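PDB 5ZNM: colicin-D from Escherichia coli, which is a plasmid-encoded toxin active against E. coli and closely related bacteria that inhibits protein synthesis, this chain being its central and C-terminal tRNase domains. Local coordinates for residues Q45-L50 with T208-P213; L59-T64 with L124-S129; L157-G162 with P284-R289. All coordinates share one frame; numbering follows the deposited sequence.

Interaction 1 (Q45-L50 with T208-P213)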
ATOM      1  N   GLN A  45     -20.575 -13.818  -9.843  1.00 55.48           N
ATOM      2  CA  GLN A  45     -19.365 -14.555 -10.203  1.00 51.01           C
ATOM      3  C   GLN A  45     -18.502 -13.788 -11.203  1.00 41.28           C
ATOM      4  O   GLN A  45     -17.268 -13.847 -11.136  1.00 44.43           O
ATOM      5  CB  GLN A  45     -19.734 -15.935 -10.757  1.00 59.05           C
ATOM      6  CG  GLN A  45     -20.165 -15.970 -12.229  1.00 69.84           C
ATOM      7  CD  GLN A  45     -21.593 -15.496 -12.463  1.00 77.45           C
ATOM      8  OE1 GLN A  45     -22.194 -14.823 -11.617  1.00 76.22           O
ATOM      9  NE2 GLN A  45     -22.147 -15.853 -13.624  1.00 79.27           N
ATOM     10  N   GLY A  46     -19.119 -13.056 -12.127  1.00 30.43           N
ATOM     11  CA  GLY A  46     -18.361 -12.369 -13.159  1.00 26.53           C
ATOM     12  C   GLY A  46     -18.194 -10.876 -12.934  1.00 31.81           C
ATOM     13  O   GLY A  46     -17.921 -10.129 -13.880  1.00 33.29           O
ATOM     14  N   ALA A  47     -18.348 -10.428 -11.690  1.00 27.49           N
ATOM     15  CA  ALA A  47     -18.227  -9.007 -11.391  1.00 29.64           C
ATOM     16  C   ALA A  47     -16.767  -8.576 -11.407  1.00 30.44           C
ATOM     17  O   ALA A  47     -15.888  -9.277 -10.897  1.00 32.71           O
ATOM     18  CB  ALA A  47     -18.846  -8.689 -10.029  1.00 30.64           C
ATOM     19  N   LEU A  48     -16.509  -7.423 -12.018  1.00 22.40           N
ATOM     20  CA  LEU A  48     -15.228  -6.732 -11.929  1.00 21.86           C
ATOM     21  C   LEU A  48     -15.476  -5.423 -11.204  1.00 21.30           C
ATOM     22  O   LEU A  48     -16.315  -4.627 -11.639  1.00 22.12           O
ATOM     23  CB  LEU A  48     -14.642  -6.452 -13.310  1.00 25.05           C
ATOM     24  CG  LEU A  48     -14.013  -7.585 -14.110  1.00 27.08           C
ATOM     25  CD1 LEU A  48     -13.758  -7.060 -15.512  1.00 23.82           C
ATOM     26  CD2 LEU A  48     -12.708  -8.029 -13.449  1.00 23.72           C
ATOM     27  N   VAL A  49     -14.755  -5.196 -10.109  1.00 18.76           N
ATOM     28  CA  VAL A  49     -14.984  -4.024  -9.274  1.00 19.14           C
ATOM     29  C   VAL A  49     -13.722  -3.172  -9.229  1.00 20.72           C
ATOM     30  O   VAL A  49     -12.616  -3.685  -8.994  1.00 19.58           O
ATOM     31  CB  VAL A  49     -15.418  -4.418  -7.850  1.00 20.23           C
ATOM     32  CG1 VAL A  49     -15.737  -3.159  -7.005  1.00 20.14           C
ATOM     33  CG2 VAL A  49     -16.590  -5.382  -7.907  1.00 20.23           C
ATOM     34  N   LEU A  50     -13.902  -1.875  -9.467  1.00 18.93           N
ATOM     35  CA  LEU A  50     -12.945  -0.828  -9.142  1.00 15.83           C
ATOM     36  C   LEU A  50     -13.306  -0.223  -7.791  1.00 24.73           C
ATOM     37  O   LEU A  50     -14.473   0.091  -7.537  1.00 22.99           O
ATOM     38  CB  LEU A  50     -12.967   0.275 -10.202  1.00 20.26           C
ATOM     39  CG  LEU A  50     -12.458  -0.052 -11.595  1.00 21.65           C
ATOM     40  CD1 LEU A  50     -13.006   0.943 -12.611  1.00 19.80           C
ATOM     41  CD2 LEU A  50     -10.926  -0.039 -11.561  1.00 18.28           C
ATOM     42  N   THR A 208     -19.689  -4.639 -18.263  1.00 17.51           N
ATOM     43  CA  THR A 208     -20.025  -3.841 -17.093  1.00 19.12           C
ATOM     44  C   THR A 208     -18.904  -3.898 -16.055  1.00 19.48           C
ATOM     45  O   THR A 208     -18.451  -4.988 -15.693  1.00 21.85           O
ATOM     46  CB  THR A 208     -21.314  -4.369 -16.483  1.00 23.65           C
ATOM     47  OG1 THR A 208     -22.393  -4.155 -17.403  1.00 29.18           O
ATOM     48  CG2 THR A 208     -21.578  -3.680 -15.157  1.00 22.60           C
ATOM     49  N   ILE A 209     -18.466  -2.736 -15.570  1.00 17.98           N
ATOM     50  CA  ILE A 209     -17.498  -2.658 -14.476  1.00 14.73           C
ATOM     51  C   ILE A 209     -18.172  -1.926 -13.335  1.00 17.24           C
ATOM     52  O   ILE A 209     -18.735  -0.850 -13.545  1.00 17.43           O
ATOM     53  CB  ILE A 209     -16.205  -1.935 -14.896  1.00 17.17           C
ATOM     54  CG1 ILE A 209     -15.503  -2.712 -16.011  1.00 23.68           C
ATOM     55  CG2 ILE A 209     -15.264  -1.745 -13.696  1.00 16.11           C
ATOM     56  CD1 ILE A 209     -14.616  -1.842 -16.849  1.00 26.27           C
ATOM     57  N   LEU A 210     -18.172  -2.536 -12.156  1.00 19.35           N
ATOM     58  CA  LEU A 210     -18.753  -1.917 -10.972  1.00 20.15           C
ATOM     59  C   LEU A 210     -17.723  -1.008 -10.310  1.00 21.71           C
ATOM     60  O   LEU A 210     -16.519  -1.263 -10.370  1.00 18.53           O
ATOM     61  CB  LEU A 210     -19.213  -2.993  -9.985  1.00 16.14           C
ATOM     62  CG  LEU A 210     -20.282  -3.950 -10.509  1.00 22.91           C
ATOM     63  CD1 LEU A 210     -20.574  -5.046  -9.501  1.00 23.76           C
ATOM     64  CD2 LEU A 210     -21.555  -3.195 -10.853  1.00 26.19           C
ATOM     65  N   VAL A 211     -18.197   0.051  -9.662  1.00 17.51           N
ATOM     66  CA  VAL A 211     -17.301   0.913  -8.898  1.00 15.78           C
ATOM     67  C   VAL A 211     -17.853   1.019  -7.490  1.00 16.95           C
ATOM     68  O   VAL A 211     -19.008   1.423  -7.306  1.00 18.42           O
ATOM     69  CB  VAL A 211     -17.152   2.308  -9.527  1.00 20.79           C
ATOM     70  CG1 VAL A 211     -16.168   3.137  -8.737  1.00 22.41           C
ATOM     71  CG2 VAL A 211     -16.687   2.211 -10.968  1.00 17.78           C
ATOM     72  N   ASN A 212     -17.045   0.635  -6.501  1.00 17.20           N
ATOM     73  CA  ASN A 212     -17.388   0.877  -5.109  1.00 18.73           C
ATOM     74  C   ASN A 212     -16.896   2.286  -4.760  1.00 17.89           C
ATOM     75  O   ASN A 212     -15.688   2.486  -4.684  1.00 19.16           O
ATOM     76  CB  ASN A 212     -16.746  -0.172  -4.202  1.00 19.92           C
ATOM     77  CG  ASN A 212     -17.177  -0.041  -2.751  1.00 21.77           C
ATOM     78  OD1 ASN A 212     -17.752   0.975  -2.327  1.00 17.82           O
ATOM     79  ND2 ASN A 212     -16.864  -1.064  -1.966  1.00 18.79           N
ATOM     80  N   PRO A 213     -17.761   3.267  -4.582  1.00 17.40           N
ATOM     81  CA  PRO A 213     -17.286   4.636  -4.370  1.00 18.96           C
ATOM     82  C   PRO A 213     -16.734   4.895  -2.980  1.00 21.38           C
ATOM     83  O   PRO A 213     -16.179   5.974  -2.766  1.00 21.54           O
ATOM     84  CB  PRO A 213     -18.537   5.492  -4.632  1.00 19.80           C
ATOM     85  CG  PRO A 213     -19.664   4.619  -4.359  1.00 21.95           C
ATOM     86  CD  PRO A 213     -19.232   3.199  -4.606  1.00 12.93           C
TER
HETATM   87  O   HOH W   1     -18.968  -6.307 -13.201  1.00 23.67           O
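Leu-50 and Leu-210 bury the most surface where strand 49-51 pairs in parallel with strand 207-212, at the edge of a mixed four-stranded sheet in colicin D. Val-49 stands opposite Leu-210, and Leu-50 opposite Val-211. The bonds follow the parallel pattern, in which one residue reaches two partners on the other strand: Leu-210 N donates to Leu-48 O at 2.8 Å, while Leu-210 O accepts Leu-50 N, also at 2.8 Å and nearly straight (167° at the hydrogen). A third bond, from Asn-212 N to Leu-50 O, carries the ladder to Asn-212, the last residue of strand 207-212. Just before the direct pairing begins, a water bridges Leu-48 N and Thr-208 O.

The two leucines serve different faces of the sheet. Leu-210 CB meets Val-49 CG2 at 4.1 Å, and its CD1 reaches Ala-47 CB. Helix 32-42 covers this face through Val-41 and Met-42, so branched apolar residues suit it. Leu-50 points to the other face, where Met-127 and Ser-129 of strand 126-131 pack against it. There it crosses Ile-209 at a slant, each presenting a methyl branch. Ile-209, beta-branched and suited to an extended backbone, holds CG2 anti to its N, which turns that methyl toward the neighbouring strand. The result is a close apolar touch, Leu-50 CD1 to Ile-209 CG2, at 3.7 Å.

Interaction 2 (L59-T64 with L124-S129)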
ATOM      1  N   LEU A  59      -5.628  -4.633  -8.843  1.00 18.19           N
ATOM      2  CA  LEU A  59      -5.740  -5.746  -9.777  1.00 20.18           C
ATOM      3  C   LEU A  59      -6.958  -6.546  -9.368  1.00 17.55           C
ATOM      4  O   LEU A  59      -7.008  -7.066  -8.250  1.00 19.87           O
ATOM      5  CB  LEU A  59      -4.483  -6.617  -9.765  1.00 14.87           C
ATOM      6  CG  LEU A  59      -4.537  -7.890 -10.603  1.00 23.46           C
ATOM      7  CD1 LEU A  59      -4.763  -7.565 -12.064  1.00 22.87           C
ATOM      8  CD2 LEU A  59      -3.250  -8.696 -10.436  1.00 22.86           C
ATOM      9  N   ALA A  60      -7.951  -6.614 -10.244  1.00 19.84           N
ATOM     10  CA  ALA A  60      -9.167  -7.355  -9.960  1.00 21.21           C
ATOM     11  C   ALA A  60      -9.264  -8.525 -10.923  1.00 18.07           C
ATOM     12  O   ALA A  60      -8.895  -8.410 -12.097  1.00 18.67           O
ATOM     13  CB  ALA A  60     -10.414  -6.459 -10.068  1.00 19.90           C
ATOM     14  N   MET A  61      -9.737  -9.652 -10.412  1.00 23.37           N
ATOM     15  CA  MET A  61      -9.941 -10.851 -11.214  1.00 26.04           C
ATOM     16  C   MET A  61     -11.301 -11.432 -10.850  1.00 27.16           C
ATOM     17  O   MET A  61     -11.620 -11.557  -9.664  1.00 29.88           O
ATOM     18  CB  MET A  61      -8.820 -11.863 -10.962  1.00 30.58           C
ATOM     19  CG  MET A  61      -7.414 -11.324 -11.252  1.00 39.85           C
ATOM     20  SD  MET A  61      -6.149 -11.817 -10.036  1.00 54.71           S
ATOM     21  CE  MET A  61      -6.591 -10.773  -8.638  1.00 56.64           C
ATOM     22  N   THR A  62     -12.113 -11.751 -11.861  1.00 28.90           N
ATOM     23  CA  THR A  62     -13.416 -12.353 -11.591  1.00 27.37           C
ATOM     24  C   THR A  62     -13.258 -13.581 -10.701  1.00 28.99           C
ATOM     25  O   THR A  62     -12.345 -14.395 -10.885  1.00 32.93           O
ATOM     26  CB  THR A  62     -14.122 -12.735 -12.895  1.00 30.10           C
ATOM     27  OG1 THR A  62     -13.265 -13.573 -13.672  1.00 27.34           O
ATOM     28  CG2 THR A  62     -14.476 -11.489 -13.707  1.00 35.22           C
ATOM     29  N   GLY A  63     -14.123 -13.679  -9.693  1.00 35.84           N
ATOM     30  CA  GLY A  63     -14.137 -14.812  -8.795  1.00 40.92           C
ATOM     31  C   GLY A  63     -13.113 -14.805  -7.677  1.00 42.95           C
ATOM     32  O   GLY A  63     -13.166 -15.694  -6.816  1.00 44.33           O
ATOM     33  N   THR A  64     -12.159 -13.858  -7.659  1.00 37.28           N
ATOM     34  CA  THR A  64     -11.173 -13.837  -6.582  1.00 37.72           C
ATOM     35  C   THR A  64     -10.890 -12.439  -6.033  1.00 38.48           C
ATOM     36  O   THR A  64      -9.861 -12.248  -5.387  1.00 47.68           O
ATOM     37  CB  THR A  64      -9.828 -14.446  -7.010  1.00 45.95           C
ATOM     38  OG1 THR A  64      -9.217 -13.614  -8.001  1.00 48.15           O
ATOM     39  CG2 THR A  64     -10.006 -15.854  -7.567  1.00 45.92           C
ATOM     40  N   LEU A 124     -12.594 -16.284 -16.987  1.00 52.89           N
ATOM     41  CA  LEU A 124     -11.823 -15.453 -16.068  1.00 46.58           C
ATOM     42  C   LEU A 124     -11.420 -14.152 -16.756  1.00 42.84           C
ATOM     43  O   LEU A 124     -10.725 -14.178 -17.778  1.00 45.60           O
ATOM     44  CB  LEU A 124     -10.600 -16.244 -15.598  1.00 54.37           C
ATOM     45  CG  LEU A 124      -9.533 -15.750 -14.626  1.00 62.90           C
ATOM     46  CD1 LEU A 124      -8.490 -14.882 -15.325  1.00 62.14           C
ATOM     47  CD2 LEU A 124     -10.166 -15.023 -13.442  1.00 67.81           C
ATOM     48  N   GLU A 125     -11.843 -13.018 -16.200  1.00 28.78           N
ATOM     49  CA  GLU A 125     -11.460 -11.709 -16.714  1.00 25.37           C
ATOM     50  C   GLU A 125     -10.689 -10.943 -15.641  1.00 20.83           C
ATOM     51  O   GLU A 125     -10.804 -11.228 -14.445  1.00 23.47           O
ATOM     52  CB  GLU A 125     -12.692 -10.910 -17.189  1.00 27.70           C
ATOM     53  CG  GLU A 125     -13.528 -11.647 -18.279  1.00 35.87           C
ATOM     54  CD  GLU A 125     -14.534 -10.731 -18.990  1.00 43.11           C
ATOM     55  OE1 GLU A 125     -14.665  -9.559 -18.601  1.00 51.68           O
ATOM     56  OE2 GLU A 125     -15.186 -11.174 -19.951  1.00 59.74           O
ATOM     57  N   ALA A 126      -9.897  -9.957 -16.079  1.00 21.64           N
ATOM     58  CA  ALA A 126      -8.982  -9.251 -15.186  1.00 22.72           C
ATOM     59  C   ALA A 126      -8.902  -7.774 -15.549  1.00 19.58           C
ATOM     60  O   ALA A 126      -9.137  -7.372 -16.693  1.00 16.32           O
ATOM     61  CB  ALA A 126      -7.574  -9.864 -15.212  1.00 21.48           C
ATOM     62  N   MET A 127      -8.507  -6.971 -14.559  1.00 14.98           N
ATOM     63  CA  MET A 127      -8.569  -5.521 -14.671  1.00 16.84           C
ATOM     64  C   MET A 127      -7.481  -4.933 -13.786  1.00 17.07           C
ATOM     65  O   MET A 127      -7.405  -5.260 -12.600  1.00 20.76           O
ATOM     66  CB  MET A 127      -9.950  -5.001 -14.252  1.00 21.80           C
ATOM     67  CG  MET A 127     -10.114  -3.491 -14.330  1.00 22.02           C
ATOM     68  SD  MET A 127     -11.834  -2.994 -14.015  1.00 17.31           S
ATOM     69  CE  MET A 127     -12.032  -3.611 -12.350  1.00 15.75           C
ATOM     70  N   PHE A 128      -6.636  -4.098 -14.374  1.00 15.53           N
ATOM     71  CA  PHE A 128      -5.508  -3.483 -13.684  1.00 16.20           C
ATOM     72  C   PHE A 128      -5.631  -1.974 -13.806  1.00 14.35           C
ATOM     73  O   PHE A 128      -5.948  -1.461 -14.883  1.00 17.22           O
ATOM     74  CB  PHE A 128      -4.177  -3.957 -14.291  1.00 18.76           C
ATOM     75  CG  PHE A 128      -2.961  -3.465 -13.552  1.00 20.70           C
ATOM     76  CD1 PHE A 128      -2.593  -4.026 -12.338  1.00 23.82           C
ATOM     77  CD2 PHE A 128      -2.188  -2.440 -14.068  1.00 25.86           C
ATOM     78  CE1 PHE A 128      -1.468  -3.568 -11.651  1.00 28.47           C
ATOM     79  CE2 PHE A 128      -1.060  -1.981 -13.382  1.00 26.86           C
ATOM     80  CZ  PHE A 128      -0.707  -2.544 -12.178  1.00 24.40           C
ATOM     81  N   SER A 129      -5.403  -1.254 -12.708  1.00 15.31           N
ATOM     82  CA  SER A 129      -5.653   0.183 -12.741  1.00 16.32           C
ATOM     83  C   SER A 129      -4.662   0.912 -11.851  1.00 20.74           C
ATOM     84  O   SER A 129      -4.217   0.385 -10.826  1.00 15.78           O
ATOM     85  CB  SER A 129      -7.084   0.529 -12.307  1.00 15.80           C
ATOM     86  OG  SER A 129      -7.332   0.036 -11.005  1.00 15.98           O
TER
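An antiparallel beta ladder joins strands 56-61 and 126-131 inside a five-stranded sheet, and Thr-62 extends the pairing beyond its last regular bridge. Ala-60 and Met-127 form the hydrogen-bonded pair: Ala-60 N gives a nearly straight bond to Met-127 O at 2.8 Å, and Met-127 N returns one to Ala-60 O that is more bent, 138° at the hydrogen. Leu-59 with Phe-128 and Met-61 with Ala-126 are the non-hydrogen-bonded pairs on either side.

On the face of Ala-60 and Met-127, the small methyl of Ala-60 takes the end of a long side chain: Met-127 runs extended to SD and then bends at chi3 (61°), bringing CE to 4.0 Å from Ala-60 CB. On the other face Leu-59 CB approaches the edge of the Phe-128 ring, close to the ring plane, with CD1 the nearest ring atom. Next along this face Met-61 CG packs on Ala-126 CB.

Thr-62 suits the strand end because it can bond with both backbone and side chain. Its N donates to Glu-125 O at 2.9 Å. Its OG1, set between the backbone N and carbonyl carbon (chi1 54°), accepts Glu-125 N at 3.0 Å in place of a main-chain carbonyl. Thr-62 CG2 lies against Glu-125 CB, whereas the carboxylate of Glu-125 leads away to a salt bridge with Arg-207. Leu-164 and Leu-166 of strand 163-170 pack on the Leu-59 and Phe-128 face of this ladder, whose alternation of hydrogen-bonded and non-hydrogen-bonded pairs defines an antiparallel sheet.

Interaction 3 (L157-G162 with P284-R289)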
ATOM      1  N   LEU A 157      -3.775  -6.615 -20.528  1.00 22.49           N
ATOM      2  CA  LEU A 157      -3.585  -7.814 -19.722  1.00 24.83           C
ATOM      3  C   LEU A 157      -3.689  -9.048 -20.610  1.00 23.55           C
ATOM      4  O   LEU A 157      -4.595  -9.149 -21.442  1.00 21.14           O
ATOM      5  CB  LEU A 157      -4.607  -7.893 -18.594  1.00 23.83           C
ATOM      6  CG  LEU A 157      -4.335  -7.001 -17.389  1.00 29.66           C
ATOM      7  CD1 LEU A 157      -5.493  -7.090 -16.416  1.00 24.82           C
ATOM      8  CD2 LEU A 157      -3.038  -7.397 -16.707  1.00 26.39           C
ATOM      9  N   ILE A 158      -2.759  -9.982 -20.435  1.00 17.77           N
ATOM     10  CA  ILE A 158      -2.672 -11.169 -21.276  1.00 19.93           C
ATOM     11  C   ILE A 158      -2.439 -12.382 -20.392  1.00 20.81           C
ATOM     12  O   ILE A 158      -2.233 -12.273 -19.182  1.00 22.23           O
ATOM     13  CB  ILE A 158      -1.551 -11.077 -22.329  1.00 20.65           C
ATOM     14  CG1 ILE A 158      -0.190 -11.079 -21.640  1.00 24.61           C
ATOM     15  CG2 ILE A 158      -1.713  -9.854 -23.180  1.00 19.82           C
ATOM     16  CD1 ILE A 158       0.968 -11.146 -22.601  1.00 25.41           C
ATOM     17  N   ASN A 159      -2.502 -13.557 -21.019  1.00 20.31           N
ATOM     18  CA  ASN A 159      -2.165 -14.817 -20.378  1.00 26.12           C
ATOM     19  C   ASN A 159      -0.917 -15.311 -21.086  1.00 27.84           C
ATOM     20  O   ASN A 159      -0.966 -15.628 -22.278  1.00 30.51           O
ATOM     21  CB  ASN A 159      -3.284 -15.849 -20.505  1.00 29.57           C
ATOM     22  CG  ASN A 159      -4.530 -15.475 -19.740  1.00 40.67           C
ATOM     23  OD1 ASN A 159      -5.560 -16.128 -19.890  1.00 46.52           O
ATOM     24  ND2 ASN A 159      -4.449 -14.433 -18.909  1.00 47.81           N
ATOM     25  N   SER A 160       0.196 -15.372 -20.367  1.00 28.70           N
ATOM     26  CA  SER A 160       1.448 -15.856 -20.943  1.00 33.29           C
ATOM     27  C   SER A 160       1.972 -16.983 -20.066  1.00 42.54           C
ATOM     28  O   SER A 160       2.482 -16.731 -18.971  1.00 40.32           O
ATOM     29  CB  SER A 160       2.472 -14.736 -21.071  1.00 37.47           C
ATOM     30  OG  SER A 160       3.644 -15.214 -21.710  1.00 45.71           O
ATOM     31  N   ASN A 161       1.813 -18.213 -20.555  1.00 52.71           N
ATOM     32  CA  ASN A 161       2.340 -19.432 -19.943  1.00 59.08           C
ATOM     33  C   ASN A 161       2.025 -19.486 -18.444  1.00 52.21           C
ATOM     34  O   ASN A 161       2.901 -19.385 -17.583  1.00 48.46           O
ATOM     35  CB  ASN A 161       3.843 -19.554 -20.209  1.00 72.23           C
ATOM     36  CG  ASN A 161       4.239 -20.953 -20.642  1.00 84.54           C
ATOM     37  OD1 ASN A 161       3.828 -21.425 -21.705  1.00 90.08           O
ATOM     38  ND2 ASN A 161       5.040 -21.623 -19.821  1.00 85.22           N
ATOM     39  N   GLY A 162       0.731 -19.656 -18.166  1.00 51.91           N
ATOM     40  CA  GLY A 162       0.227 -19.734 -16.811  1.00 53.72           C
ATOM     41  C   GLY A 162       0.082 -18.410 -16.093  1.00 47.67           C
ATOM     42  O   GLY A 162      -0.683 -18.329 -15.122  1.00 58.29           O
ATOM     43  N   PRO A 284      -9.825  -9.862 -25.080  1.00 17.55           N
ATOM     44  CA  PRO A 284     -10.985 -10.769 -25.099  1.00 23.13           C
ATOM     45  C   PRO A 284     -10.601 -12.225 -25.274  1.00 21.48           C
ATOM     46  O   PRO A 284     -11.320 -13.118 -24.809  1.00 21.81           O
ATOM     47  CB  PRO A 284     -11.802 -10.266 -26.299  1.00 25.69           C
ATOM     48  CG  PRO A 284     -11.404  -8.863 -26.468  1.00 23.31           C
ATOM     49  CD  PRO A 284      -9.984  -8.744 -26.026  1.00 18.86           C
ATOM     50  N   LEU A 285      -9.467 -12.496 -25.908  1.00 14.73           N
ATOM     51  CA  LEU A 285      -9.077 -13.872 -26.189  1.00 17.64           C
ATOM     52  C   LEU A 285      -8.211 -14.470 -25.096  1.00 23.49           C
ATOM     53  O   LEU A 285      -7.863 -15.652 -25.186  1.00 24.28           O
ATOM     54  CB  LEU A 285      -8.336 -13.953 -27.527  1.00 17.40           C
ATOM     55  CG  LEU A 285      -9.145 -13.637 -28.795  1.00 18.41           C
ATOM     56  CD1 LEU A 285      -8.218 -13.562 -30.009  1.00 21.92           C
ATOM     57  CD2 LEU A 285     -10.269 -14.662 -29.020  1.00 16.33           C
ATOM     58  N   ASP A 286      -7.848 -13.688 -24.078  1.00 20.12           N
ATOM     59  CA  ASP A 286      -7.031 -14.162 -22.966  1.00 20.50           C
ATOM     60  C   ASP A 286      -7.916 -14.171 -21.729  1.00 26.22           C
ATOM     61  O   ASP A 286      -8.117 -13.135 -21.090  1.00 28.37           O
ATOM     62  CB  ASP A 286      -5.797 -13.284 -22.778  1.00 24.66           C
ATOM     63  CG  ASP A 286      -4.773 -13.492 -23.872  1.00 34.86           C
ATOM     64  OD1 ASP A 286      -5.177 -13.616 -25.043  1.00 38.26           O
ATOM     65  OD2 ASP A 286      -3.568 -13.541 -23.570  1.00 43.65           O
ATOM     66  N   SER A 287      -8.410 -15.356 -21.378  1.00 27.18           N
ATOM     67  CA  SER A 287      -9.481 -15.490 -20.400  1.00 27.23           C
ATOM     68  C   SER A 287      -9.230 -16.606 -19.393  1.00 28.88           C
ATOM     69  O   SER A 287     -10.188 -17.087 -18.772  1.00 37.12           O
ATOM     70  CB  SER A 287     -10.811 -15.769 -21.105  1.00 28.65           C
ATOM     71  OG  SER A 287     -10.753 -17.040 -21.754  1.00 26.88           O
ATOM     72  N   GLY A 288      -7.985 -17.051 -19.219  1.00 27.22           N
ATOM     73  CA  GLY A 288      -7.752 -18.184 -18.351  1.00 28.62           C
ATOM     74  C   GLY A 288      -7.988 -19.477 -19.104  1.00 33.52           C
ATOM     75  O   GLY A 288      -7.037 -20.225 -19.357  1.00 32.92           O
ATOM     76  N   ARG A 289      -9.236 -19.750 -19.502  1.00 21.72           N
ATOM     77  CA  ARG A 289      -9.467 -20.950 -20.297  1.00 22.14           C
ATOM     78  C   ARG A 289      -8.731 -20.868 -21.624  1.00 23.18           C
ATOM     79  O   ARG A 289      -8.123 -21.846 -22.068  1.00 22.78           O
ATOM     80  CB  ARG A 289     -10.957 -21.176 -20.543  1.00 24.12           C
ATOM     81  CG  ARG A 289     -11.144 -22.392 -21.481  1.00 33.24           C
ATOM     82  CD  ARG A 289     -12.587 -22.652 -21.859  1.00 37.71           C
ATOM     83  NE  ARG A 289     -13.422 -22.838 -20.684  1.00 48.83           N
ATOM     84  CZ  ARG A 289     -14.741 -22.963 -20.721  1.00 55.49           C
ATOM     85  NH1 ARG A 289     -15.388 -22.931 -21.878  1.00 42.80           N
ATOM     86  NH2 ARG A 289     -15.425 -23.123 -19.597  1.00 66.19           N
TER
HETATM   87  O   HOH W   2      -7.379 -13.324 -17.927  1.00 42.99           O
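Asn-159 and Asp-286 join the edge strand 153-160 to the loop that leads from strand 274-281 into helix 292-297. Their side chains run past each other in opposite directions, Asp-286 reaching the backbone N of Asn-159 and Asn-159 reaching that of Gly-288, two residues further along the loop. The amide and carboxylate planes are turned 47° apart.

Asn-159 can be followed outward. Its CB lies 3.8 Å from Asp-286 OD2. With chi1 at -67°, CG is anti to the carbonyl carbon and comes to 4.0 Å from Asp-286 CB. OD1 then accepts Gly-288 N at 2.7 Å, the donor lying in the carbonyl plane. The other arm of the amide turns back on its own strand: ND2 donates to Ile-158 O at 3.1 Å, but stands well above the carbonyl plane and off the lone pairs, so this bond is poorly directed. ND2 also gives a long bond of 3.3 Å to a water that bridges to Asp-286 O. Asparagine fits because it offers an acceptor to the loop and a donor to its own strand from one flat group.

Asp-286 answers in the other direction. OD2 takes Asn-159 N through its anti lone pair at 2.8 Å, an almost straight bond (171° at the hydrogen), and Ile-158 CB sits beside the same oxygen at 3.4 Å. Asp-286 OD1 accepts Arg-292 N at the beginning of helix 292-297, so one carboxylate connects strand, loop and helix. At the backbone angles of Gly-288, with positive phi, a CB would be jammed against the preceding carbonyl oxygen, so glycine suits this turn. The contact thus lies at an edge strand of an antiparallel sheet, where a loop carboxylate, not a further strand, takes the backbone N-H of Asn-159.

How the interactions relate
Interactions 1 and 2 form neighbouring layers, their centres 9 Å apart: Met-127 of interaction 2 faces interaction 1, with CE 3.7 Å from Leu-50 CG and SD 3.7 Å from Ile-209 CG2. The chain passes directly from strand 49-51 to strand 56-61, and interaction 2 is nested within the loop closed by interaction 1. Interaction 3 lies about 12 Å from interaction 2, centre to centre. They meet through Leu-157 CD1, 3.5 Å from Met-127 N, and a probable hydrogen bond of 3.1 Å between Leu-124 N and Ser-287 O. Interactions 1 and 3 do not touch: centres about 20 Å apart, nearest atoms about 8 Å. A glycerol, probably from crystallisation, lies about 4 Å from the Leu-210 side chain.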